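Local coordinates for protein AT27789p (Drosophila melanogaster, PDB 5UZM) that probably binds RNA, including mRNA, this chain being the second quasi-RNA recognition motif (qRRM2) of the fly hnRNP F/H homologue Glorund, at residues 9-14 with 81-86; 27-32 with 66-71; 32-37 with 55-60. All coordinates share one frame; numbering follows the deposited sequence. Where two conformers were deposited one is given.

Contact 1. Residues 9-14 with 81-86; sequences FVVKLR and IEIFRS
Arg-14 and Phe-84 meet on the face of the RNA recognition motif sheet that also bears Lys-12 and Glu-82, where strand 10-14 pairs antiparallel with strand 82-85. The backbone bonds run in two reciprocal pairs: Lys-12 with Phe-84, whose Lys-12 N to Phe-84 O bond is 2.9 Å long and nearly straight (167°), and Arg-14 with Glu-82. A weaker bond from Ser-86 N to Val-10 O, 3.1 Å, closes the end.

Among the polar side chains, Arg-14 extends from the backbone and then bends at chi3 (-51°), which brings one face of its guanidinium against Phe-84, with CE2 over the centre of that face. Phe-84 CE2 lies 3.7 Å from Arg-14 CZ, and the two planes are 34° apart. Glu-82 makes no direct salt bridge here; a water accepts from Arg-14 NH1 at 2.5 Å and donates to Glu-82 OE1 at 2.6 Å. With an alanine in place of Arg-14, the bridging water and Glu-82 would probably lose their cationic mate, and Phe-84 CE2 and CZ the group packed on them. Lys-12 and Ser-86 instead turn their polar ends to Glu-90 of helix 88-94.

The other face is apolar. Leu-13 CD2 lies 3.9 Å from Ile-83 CG1, the two side chains running side by side, and Val-11 packs on Ile-83 CG2. The pairing thus separates a partly exposed polar face from a buried aliphatic one that faces Phe-28 and Phe-29.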
loop_
_atom_site.group_PDB
_atom_site.type_symbol
_atom_site.label_atom_id
_atom_site.label_comp_id
_atom_site.label_asym_id
_atom_site.label_seq_id
_atom_site.Cartn_x
_atom_site.Cartn_y
_atom_site.Cartn_z
ATOM N N PHE A 9 -6.712 -6.859 -6.766
ATOM C CA PHE A 9 -5.482 -7.261 -6.068
ATOM C C PHE A 9 -4.725 -6.027 -5.604
ATOM O O PHE A 9 -3.521 -5.900 -5.846
ATOM C CB PHE A 9 -4.525 -8.079 -6.943
ATOM C CG PHE A 9 -5.112 -9.334 -7.510
ATOM C CD1 PHE A 9 -6.344 -9.783 -7.092
ATOM C CD2 PHE A 9 -4.412 -10.058 -8.468
ATOM C CE1 PHE A 9 -6.918 -10.931 -7.648
ATOM C CE2 PHE A 9 -4.963 -11.225 -9.023
ATOM C CZ PHE A 9 -6.235 -11.643 -8.592
ATOM N N VAL A 10 -5.433 -5.099 -4.990
ATOM C CA VAL A 10 -4.882 -3.811 -4.582
ATOM C C VAL A 10 -5.408 -3.494 -3.192
ATOM O O VAL A 10 -6.581 -3.715 -2.899
ATOM C CB VAL A 10 -5.262 -2.681 -5.556
ATOM C CG1 VAL A 10 -4.631 -1.347 -5.100
ATOM C CG2 VAL A 10 -4.837 -3.043 -6.975
ATOM N N VAL A 11 -4.541 -2.964 -2.316
ATOM C CA VAL A 11 -4.993 -2.443 -1.036
ATOM C C VAL A 11 -4.577 -0.973 -0.949
ATOM O O VAL A 11 -3.661 -0.528 -1.650
ATOM C CB VAL A 11 -4.425 -3.223 0.163
ATOM C CG1 VAL A 11 -4.737 -4.726 0.076
ATOM C CG2 VAL A 11 -2.919 -2.981 0.295
ATOM N N LYS A 12 -5.268 -0.214 -0.101
ATOM C CA LYS A 12 -4.925 1.160 0.223
ATOM C C LYS A 12 -4.443 1.218 1.663
ATOM O O LYS A 12 -5.046 0.603 2.541
ATOM C CB LYS A 12 -6.160 2.075 0.044
ATOM C CG LYS A 12 -5.872 3.546 0.321
ATOM C CD LYS A 12 -7.089 4.391 -0.086
ATOM C CE LYS A 12 -8.321 4.066 0.742
ATOM N NZ LYS A 12 -9.524 4.884 0.330
ATOM N N LEU A 13 -3.350 1.946 1.912
ATOM C CA LEU A 13 -2.775 2.114 3.245
ATOM C C LEU A 13 -3.017 3.530 3.740
ATOM O O LEU A 13 -3.023 4.459 2.950
ATOM C CB LEU A 13 -1.260 1.874 3.241
ATOM C CG LEU A 13 -0.755 0.594 2.591
ATOM C CD1 LEU A 13 0.775 0.495 2.762
ATOM C CD2 LEU A 13 -1.423 -0.652 3.117
ATOM N N ARG A 14 -3.228 3.693 5.041
ATOM C CA ARG A 14 -3.350 4.998 5.670
ATOM C C ARG A 14 -2.571 5.007 6.981
ATOM O O ARG A 14 -2.415 3.966 7.651
ATOM C CB ARG A 14 -4.842 5.337 5.915
ATOM C CG ARG A 14 -5.087 6.672 6.558
ATOM C CD ARG A 14 -6.603 6.881 6.650
ATOM N NE ARG A 14 -7.244 6.638 5.357
ATOM C CZ ARG A 14 -8.530 6.348 5.196
ATOM N NH1 ARG A 14 -9.329 6.254 6.250
ATOM N NH2 ARG A 14 -9.019 6.149 3.980
ATOM N N ILE A 81 -0.750 1.035 10.890
ATOM C CA ILE A 81 -1.097 1.158 9.476
ATOM C C ILE A 81 -2.489 0.567 9.259
ATOM O O ILE A 81 -2.723 -0.623 9.512
ATOM C CB ILE A 81 -0.046 0.463 8.582
ATOM C CG1 ILE A 81 1.394 0.952 8.892
ATOM C CG2 ILE A 81 -0.371 0.680 7.119
ATOM C CD1 ILE A 81 1.588 2.478 8.877
ATOM N N GLU A 82 -3.417 1.407 8.832
ATOM C CA GLU A 82 -4.751 0.960 8.434
ATOM C C GLU A 82 -4.708 0.468 7.008
ATOM O O GLU A 82 -4.111 1.114 6.143
ATOM C CB GLU A 82 -5.762 2.104 8.569
ATOM C CG GLU A 82 -5.728 2.780 9.939
ATOM C CD GLU A 82 -6.506 4.083 9.922
ATOM O OE1 GLU A 82 -7.754 4.000 9.941
ATOM O OE2 GLU A 82 -5.877 5.176 9.833
ATOM N N ILE A 83 -5.396 -0.640 6.716
ATOM C CA ILE A 83 -5.349 -1.271 5.404
ATOM C C ILE A 83 -6.776 -1.518 4.924
ATOM O O ILE A 83 -7.597 -2.050 5.678
ATOM C CB ILE A 83 -4.570 -2.600 5.442
ATOM C CG1 ILE A 83 -3.197 -2.389 6.119
ATOM C CG2 ILE A 83 -4.401 -3.198 4.061
ATOM C CD1 ILE A 83 -2.452 -3.696 6.308
ATOM N N PHE A 84 -7.078 -1.098 3.699
ATOM C CA PHE A 84 -8.420 -1.259 3.135
ATOM C C PHE A 84 -8.381 -1.953 1.785
ATOM O O PHE A 84 -7.470 -1.728 0.987
ATOM C CB PHE A 84 -9.110 0.110 2.908
ATOM C CG PHE A 84 -9.065 1.009 4.080
ATOM C CD1 PHE A 84 -10.072 0.972 5.038
ATOM C CD2 PHE A 84 -7.996 1.892 4.273
ATOM C CE1 PHE A 84 -10.022 1.804 6.155
ATOM C CE2 PHE A 84 -7.954 2.727 5.381
ATOM C CZ PHE A 84 -8.969 2.686 6.321
ATOM N N ARG A 85 -9.440 -2.724 1.487
ATOM C CA ARG A 85 -9.595 -3.292 0.154
ATOM C C ARG A 85 -9.799 -2.178 -0.865
ATOM O O ARG A 85 -10.451 -1.172 -0.581
ATOM C CB ARG A 85 -10.786 -4.256 0.113
ATOM C CG ARG A 85 -11.014 -5.049 1.399
ATOM C CD ARG A 85 -12.126 -6.080 1.182
ATOM N NE ARG A 85 -11.720 -7.010 0.140
ATOM C CZ ARG A 85 -11.215 -8.214 0.373
ATOM N NH1 ARG A 85 -11.088 -8.655 1.617
ATOM N NH2 ARG A 85 -10.843 -8.985 -0.640
ATOM N N SER A 86 -9.227 -2.363 -2.048
ATOM C CA SER A 86 -9.232 -1.334 -3.061
ATOM C C SER A 86 -9.372 -1.951 -4.443
ATOM O O SER A 86 -9.911 -3.060 -4.585
ATOM C CB SER A 86 -7.949 -0.491 -2.954
ATOM O OG SER A 86 -8.058 0.657 -3.756
HETATM O O HOH W 1 -9.205 5.726 8.680
#

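Contact 2. Residues 27-32 with 66-71; sequences EFFSGL and EQALGR
Arg-71 reaches across from the end of helix 62-69 to the carbonyls at and just beyond the C-terminal end of helix 22-28. Its chain is extended from CG to NE (chi2 -175°), long enough for the guanidinium to sit end-on against Ser-30 O, with Arg-71 NH1 at 3.0 Å and Arg-71 NH2 at 3.2 Å from that one oxygen. Arg-71 NH1 also donates to Phe-28 O at 3.0 Å. Both oxygens lie within 2° of the guanidinium plane, so three bonds fix the rotation of the group, although the donors stand tilted from the carbonyl planes.

Leu-32 comes at the same guanidinium from the opposite direction and lays CD1 over one of its faces, about 4.1 Å above the plane. The other methyl, Leu-32 CD2, rests 3.7 Å from Gln-67 CB, while CD1 reaches Ala-68 CB. The leucine is delivered there by a type II turn from Phe-29 to Leu-32, with Gly-31 at the position of positive phi.

Phe-28 sends CZ to within 3.7 Å of Arg-71 O. Beside it, Phe-29 CE1 presses on Ala-68 CB at 3.5 Å, and the Phe-29 ring is packed edge-to-face with Phe-59.

The two helices of the RNA recognition motif are thereby joined where each one ends. The last helical carbonyl, Phe-28 O, and Ser-30 O in the following turn receive a cation, an arrangement probably helped by the negative end of the helix dipole, while Leu-32 lies over one face.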
loop_
_atom_site.group_PDB
_atom_site.type_symbol
_atom_site.label_atom_id
_atom_site.label_comp_id
_atom_site.label_asym_id
_atom_site.label_seq_id
_atom_site.Cartn_x
_atom_site.Cartn_y
_atom_site.Cartn_z
ATOM N N GLU A 27 8.973 -4.543 3.509
ATOM C CA GLU A 27 9.184 -5.252 4.785
ATOM C C GLU A 27 7.861 -5.490 5.531
ATOM O O GLU A 27 7.631 -6.580 6.064
ATOM C CB GLU A 27 10.169 -4.476 5.654
ATOM C CG GLU A 27 10.315 -5.073 7.016
ATOM C CD GLU A 27 11.259 -4.293 7.900
ATOM O OE1 GLU A 27 11.004 -4.225 9.133
ATOM O OE2 GLU A 27 12.259 -3.776 7.357
ATOM N N PHE A 28 6.986 -4.493 5.564
ATOM C CA PHE A 28 5.691 -4.657 6.215
ATOM C C PHE A 28 4.898 -5.788 5.578
ATOM O O PHE A 28 4.196 -6.523 6.281
ATOM C CB PHE A 28 4.937 -3.336 6.100
ATOM C CG PHE A 28 3.645 -3.297 6.791
ATOM C CD1 PHE A 28 3.572 -3.085 8.156
ATOM C CD2 PHE A 28 2.462 -3.490 6.076
ATOM C CE1 PHE A 28 2.334 -3.058 8.784
ATOM C CE2 PHE A 28 1.238 -3.433 6.715
ATOM C CZ PHE A 28 1.181 -3.237 8.074
ATOM N N PHE A 29 5.008 -5.960 4.266
ATOM C CA PHE A 29 4.311 -7.023 3.549
ATOM C C PHE A 29 5.257 -8.178 3.220
ATOM O O PHE A 29 5.072 -8.859 2.214
ATOM C CB PHE A 29 3.651 -6.428 2.292
ATOM C CG PHE A 29 2.461 -5.579 2.610
ATOM C CD1 PHE A 29 1.436 -6.081 3.393
ATOM C CD2 PHE A 29 2.327 -4.299 2.111
ATOM C CE1 PHE A 29 0.330 -5.333 3.730
ATOM C CE2 PHE A 29 1.176 -3.556 2.416
ATOM C CZ PHE A 29 0.159 -4.083 3.209
ATOM N N SER A 30 6.290 -8.387 4.050
ATOM C CA SER A 30 7.212 -9.501 3.837
ATOM C C SER A 30 6.458 -10.810 3.726
ATOM O O SER A 30 5.594 -11.111 4.546
ATOM C CB SER A 30 8.216 -9.565 4.982
ATOM O OG SER A 30 9.114 -10.667 4.759
ATOM N N GLY A 31 6.838 -11.611 2.744
ATOM C CA GLY A 31 6.137 -12.858 2.465
ATOM C C GLY A 31 5.058 -12.760 1.415
ATOM O O GLY A 31 4.518 -13.791 1.002
ATOM N N LEU A 32 4.674 -11.563 1.003
ATOM C CA LEU A 32 3.638 -11.388 -0.011
ATOM C C LEU A 32 4.265 -10.863 -1.292
ATOM O O LEU A 32 5.271 -10.147 -1.264
ATOM C CB LEU A 32 2.569 -10.415 0.467
ATOM C CG LEU A 32 2.077 -10.704 1.900
ATOM C CD1 LEU A 32 1.048 -9.695 2.306
ATOM C CD2 LEU A 32 1.482 -12.120 2.054
ATOM N N GLU A 66 -5.605 -10.892 0.548
ATOM C CA GLU A 66 -6.304 -11.201 1.779
ATOM C C GLU A 66 -5.338 -11.268 2.954
ATOM O O GLU A 66 -5.666 -10.807 4.046
ATOM C CB GLU A 66 -7.078 -12.509 1.634
ATOM C CG GLU A 66 -8.106 -12.469 0.506
ATOM C CD GLU A 66 -9.380 -11.699 0.844
ATOM O OE1 GLU A 66 -9.636 -11.388 2.037
ATOM O OE2 GLU A 66 -10.150 -11.439 -0.108
ATOM N N GLN A 67 -4.128 -11.807 2.736
ATOM C CA GLN A 67 -3.137 -11.801 3.804
ATOM C C GLN A 67 -2.695 -10.377 4.137
ATOM O O GLN A 67 -2.404 -10.090 5.305
ATOM C CB GLN A 67 -1.930 -12.636 3.415
ATOM C CG GLN A 67 -2.224 -14.149 3.270
ATOM C CD GLN A 67 -1.000 -14.901 2.867
ATOM O OE1 GLN A 67 -0.959 -15.556 1.828
ATOM N NE2 GLN A 67 0.034 -14.782 3.675
ATOM N N ALA A 68 -2.648 -9.482 3.145
ATOM C CA ALA A 68 -2.281 -8.092 3.449
ATOM C C ALA A 68 -3.332 -7.458 4.323
ATOM O O ALA A 68 -3.026 -6.777 5.299
ATOM C CB ALA A 68 -2.126 -7.287 2.169
ATOM N N LEU A 69 -4.607 -7.679 3.993
ATOM C CA LEU A 69 -5.662 -7.134 4.832
ATOM C C LEU A 69 -5.596 -7.667 6.255
ATOM O O LEU A 69 -5.967 -6.967 7.205
ATOM C CB LEU A 69 -7.025 -7.443 4.194
ATOM C CG LEU A 69 -7.194 -6.617 2.936
ATOM C CD1 LEU A 69 -8.108 -7.366 1.979
ATOM C CD2 LEU A 69 -7.787 -5.300 3.318
ATOM N N GLY A 70 -5.114 -8.896 6.427
ATOM C CA GLY A 70 -4.965 -9.412 7.770
ATOM C C GLY A 70 -3.883 -8.729 8.584
ATOM O O GLY A 70 -3.821 -8.945 9.795
ATOM N N ARG A 71 -3.069 -7.880 7.963
ATOM C CA ARG A 71 -2.055 -7.123 8.702
ATOM C C ARG A 71 -2.539 -5.731 9.110
ATOM O O ARG A 71 -1.735 -4.923 9.585
ATOM C CB ARG A 71 -0.782 -7.032 7.878
ATOM C CG ARG A 71 -0.199 -8.442 7.671
ATOM C CD ARG A 71 1.110 -8.448 6.973
ATOM N NE ARG A 71 1.404 -9.839 6.608
ATOM C CZ ARG A 71 2.526 -10.249 6.044
ATOM N NH1 ARG A 71 3.523 -9.393 5.823
ATOM N NH2 ARG A 71 2.692 -11.538 5.707
#

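Contact 3. Residues 32-37 with 55-60; sequences LDIKTD and AFVQFE
Lys-35 N donates to Gln-58 O at 3.0 Å and nearly straight (171°), and Glu-60 N donates to Asp-33 O at 2.9 Å. Together they form a single backbone bridge, Ile-34 with Phe-59, by which the loop after helix 22-28 is tied to the end of strand 54-58, linking the two βαβ halves of the RNA recognition motif. Lys-35 adds a third bond: its chain swings round at chi4 (109°), carrying Lys-35 NZ to 2.9 Å from Phe-59 O, where it sits above the carbonyl plane. The Glu-60 side chain crosses the lysine chain at a slant, OE2 against Lys-35 CE. Glu-60 OE2 stays 4.5 Å from Lys-35 NZ, too far for an ion pair but near enough that the opposite charges probably attract.

A water accepts from Thr-36 N and gives a weak bond to Glu-60 OE1. On the other side of the bridge the loop turns inward to the hydrophobic core. Leu-32, already packed on helix 62-69, adds its CB at 3.9 Å from Phe-59 CE1. Asp-33 O lies at the edge of the Phe-59 ring. Ile-34 CG1 packs against two buried partners, at 3.7 Å from Phe-59 CE1 and at 3.9 Å from Val-57 CG1.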
loop_
_atom_site.group_PDB
_atom_site.type_symbol
_atom_site.label_atom_id
_atom_site.label_comp_id
_atom_site.label_asym_id
_atom_site.label_seq_id
_atom_site.Cartn_x
_atom_site.Cartn_y
_atom_site.Cartn_z
ATOM N N LEU A 32 4.674 -11.563 1.003
ATOM C CA LEU A 32 3.638 -11.388 -0.011
ATOM C C LEU A 32 4.265 -10.863 -1.292
ATOM O O LEU A 32 5.271 -10.147 -1.264
ATOM C CB LEU A 32 2.569 -10.415 0.467
ATOM C CG LEU A 32 2.077 -10.704 1.900
ATOM C CD1 LEU A 32 1.048 -9.695 2.306
ATOM C CD2 LEU A 32 1.482 -12.120 2.054
ATOM N N ASP A 33 3.682 -11.247 -2.429
ATOM C CA ASP A 33 4.279 -10.931 -3.730
ATOM C C ASP A 33 3.707 -9.606 -4.219
ATOM O O ASP A 33 2.593 -9.547 -4.740
ATOM C CB ASP A 33 4.027 -12.055 -4.728
ATOM C CG ASP A 33 4.834 -11.891 -6.014
ATOM O OD1 ASP A 33 5.841 -11.147 -6.010
ATOM O OD2 ASP A 33 4.466 -12.516 -7.030
ATOM N N ILE A 34 4.470 -8.529 -4.041
ATOM C CA ILE A 34 4.129 -7.212 -4.573
ATOM C C ILE A 34 4.656 -7.118 -6.003
ATOM O O ILE A 34 5.797 -7.516 -6.291
ATOM C CB ILE A 34 4.739 -6.098 -3.692
ATOM C CG1 ILE A 34 4.198 -6.171 -2.251
ATOM C CG2 ILE A 34 4.461 -4.695 -4.279
ATOM C CD1 ILE A 34 4.995 -5.315 -1.309
ATOM N N LYS A 35 3.868 -6.513 -6.890
ATOM C CA LYS A 35 4.306 -6.361 -8.279
ATOM C C LYS A 35 5.602 -5.552 -8.355
ATOM O O LYS A 35 5.817 -4.620 -7.579
ATOM C CB LYS A 35 3.180 -5.721 -9.102
ATOM C CG LYS A 35 1.997 -6.665 -9.220
ATOM C CD LYS A 35 1.015 -6.258 -10.300
ATOM C CE LYS A 35 0.039 -7.402 -10.601
ATOM N NZ LYS A 35 -1.358 -7.142 -10.114
ATOM N N THR A 36 6.497 -5.930 -9.297
ATOM C CA THR A 36 7.824 -5.332 -9.327
ATOM C C THR A 36 7.889 -4.018 -10.078
ATOM O O THR A 36 8.850 -3.261 -9.895
ATOM C CB THR A 36 8.831 -6.276 -9.982
ATOM O OG1 THR A 36 8.310 -6.693 -11.251
ATOM C CG2 THR A 36 9.077 -7.472 -9.113
ATOM N N ASP A 37 6.912 -3.723 -10.907
ATOM C CA ASP A 37 7.042 -2.524 -11.715
ATOM C C ASP A 37 6.788 -1.271 -10.873
ATOM O O ASP A 37 6.512 -1.326 -9.666
ATOM C CB ASP A 37 6.098 -2.598 -12.910
ATOM C CG ASP A 37 4.663 -2.772 -12.490
ATOM O OD1 ASP A 37 4.014 -1.750 -12.192
ATOM O OD2 ASP A 37 4.191 -3.932 -12.448
ATOM N N ALA A 55 -1.092 5.235 0.673
ATOM C CA ALA A 55 -0.373 4.574 -0.412
ATOM C C ALA A 55 -1.273 3.503 -0.987
ATOM O O ALA A 55 -2.227 3.092 -0.346
ATOM C CB ALA A 55 0.938 3.945 0.054
ATOM N N PHE A 56 -0.935 3.019 -2.183
ATOM C CA PHE A 56 -1.610 1.862 -2.765
ATOM C C PHE A 56 -0.556 0.800 -3.016
ATOM O O PHE A 56 0.574 1.139 -3.373
ATOM C CB PHE A 56 -2.296 2.192 -4.079
ATOM C CG PHE A 56 -3.522 3.019 -3.916
ATOM C CD1 PHE A 56 -3.414 4.382 -3.824
ATOM C CD2 PHE A 56 -4.767 2.430 -3.821
ATOM C CE1 PHE A 56 -4.550 5.176 -3.662
ATOM C CE2 PHE A 56 -5.893 3.219 -3.642
ATOM C CZ PHE A 56 -5.786 4.574 -3.581
ATOM N N VAL A 57 -0.898 -0.463 -2.796
ATOM C CA VAL A 57 0.018 -1.576 -3.041
ATOM C C VAL A 57 -0.731 -2.619 -3.862
ATOM O O VAL A 57 -1.859 -2.988 -3.520
ATOM C CB VAL A 57 0.560 -2.173 -1.719
ATOM C CG1 VAL A 57 1.473 -3.380 -1.996
ATOM C CG2 VAL A 57 1.300 -1.070 -0.912
ATOM N N GLN A 58 -0.099 -3.072 -4.937
ATOM C CA GLN A 58 -0.644 -4.057 -5.867
ATOM C C GLN A 58 0.075 -5.378 -5.665
ATOM O O GLN A 58 1.301 -5.404 -5.741
ATOM C CB GLN A 58 -0.411 -3.626 -7.309
ATOM C CG GLN A 58 -1.055 -2.370 -7.693
ATOM C CD GLN A 58 -1.119 -2.211 -9.197
ATOM O OE1 GLN A 58 -0.852 -1.138 -9.739
ATOM N NE2 GLN A 58 -1.471 -3.292 -9.884
ATOM N N PHE A 59 -0.682 -6.460 -5.487
ATOM C CA PHE A 59 -0.139 -7.803 -5.313
ATOM C C PHE A 59 -0.367 -8.663 -6.553
ATOM O O PHE A 59 -1.165 -8.345 -7.432
ATOM C CB PHE A 59 -0.776 -8.477 -4.098
ATOM C CG PHE A 59 -0.529 -7.736 -2.812
ATOM C CD1 PHE A 59 0.668 -7.924 -2.119
ATOM C CD2 PHE A 59 -1.456 -6.842 -2.314
ATOM C CE1 PHE A 59 0.916 -7.215 -0.947
ATOM C CE2 PHE A 59 -1.213 -6.126 -1.117
ATOM C CZ PHE A 59 -0.013 -6.309 -0.452
ATOM N N GLU A 60 0.305 -9.819 -6.569
ATOM C CA GLU A 60 0.208 -10.692 -7.729
ATOM C C GLU A 60 -0.995 -11.610 -7.671
ATOM O O GLU A 60 -1.373 -12.188 -8.697
ATOM C CB GLU A 60 1.473 -11.537 -7.856
ATOM C CG GLU A 60 1.899 -11.746 -9.265
ATOM C CD GLU A 60 2.440 -10.481 -9.856
ATOM O OE1 GLU A 60 3.307 -9.863 -9.202
ATOM O OE2 GLU A 60 1.995 -10.095 -10.956
HETATM O O HOH W 2 5.726 -8.224 -10.880
#

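Overall arrangement
The three contacts lie in one small α/β domain, their centres 10 to 11 Å apart. Contact 1 pairs two strands of the sheet, and contact 3 meets the same sheet one strand further along: Leu-13 N lies 2.8 Å from Ala-55 O and Phe-9 O 2.9 Å from Phe-59 N, both probable hydrogen bonds. Contact 2 joins the helix ends beneath the sheet. In the conformer given, Arg-85 NH2 forms a salt bridge to Glu-66 OE2 (2.6 Å), tying contact 1 to helix 62-69, and Ile-83 CD1 comes within 3.3 Å of Ala-68 O. Contacts 2 and 3 share Leu-32 and meet where Ala-68 CB touches Phe-59 CZ at 3.5 Å.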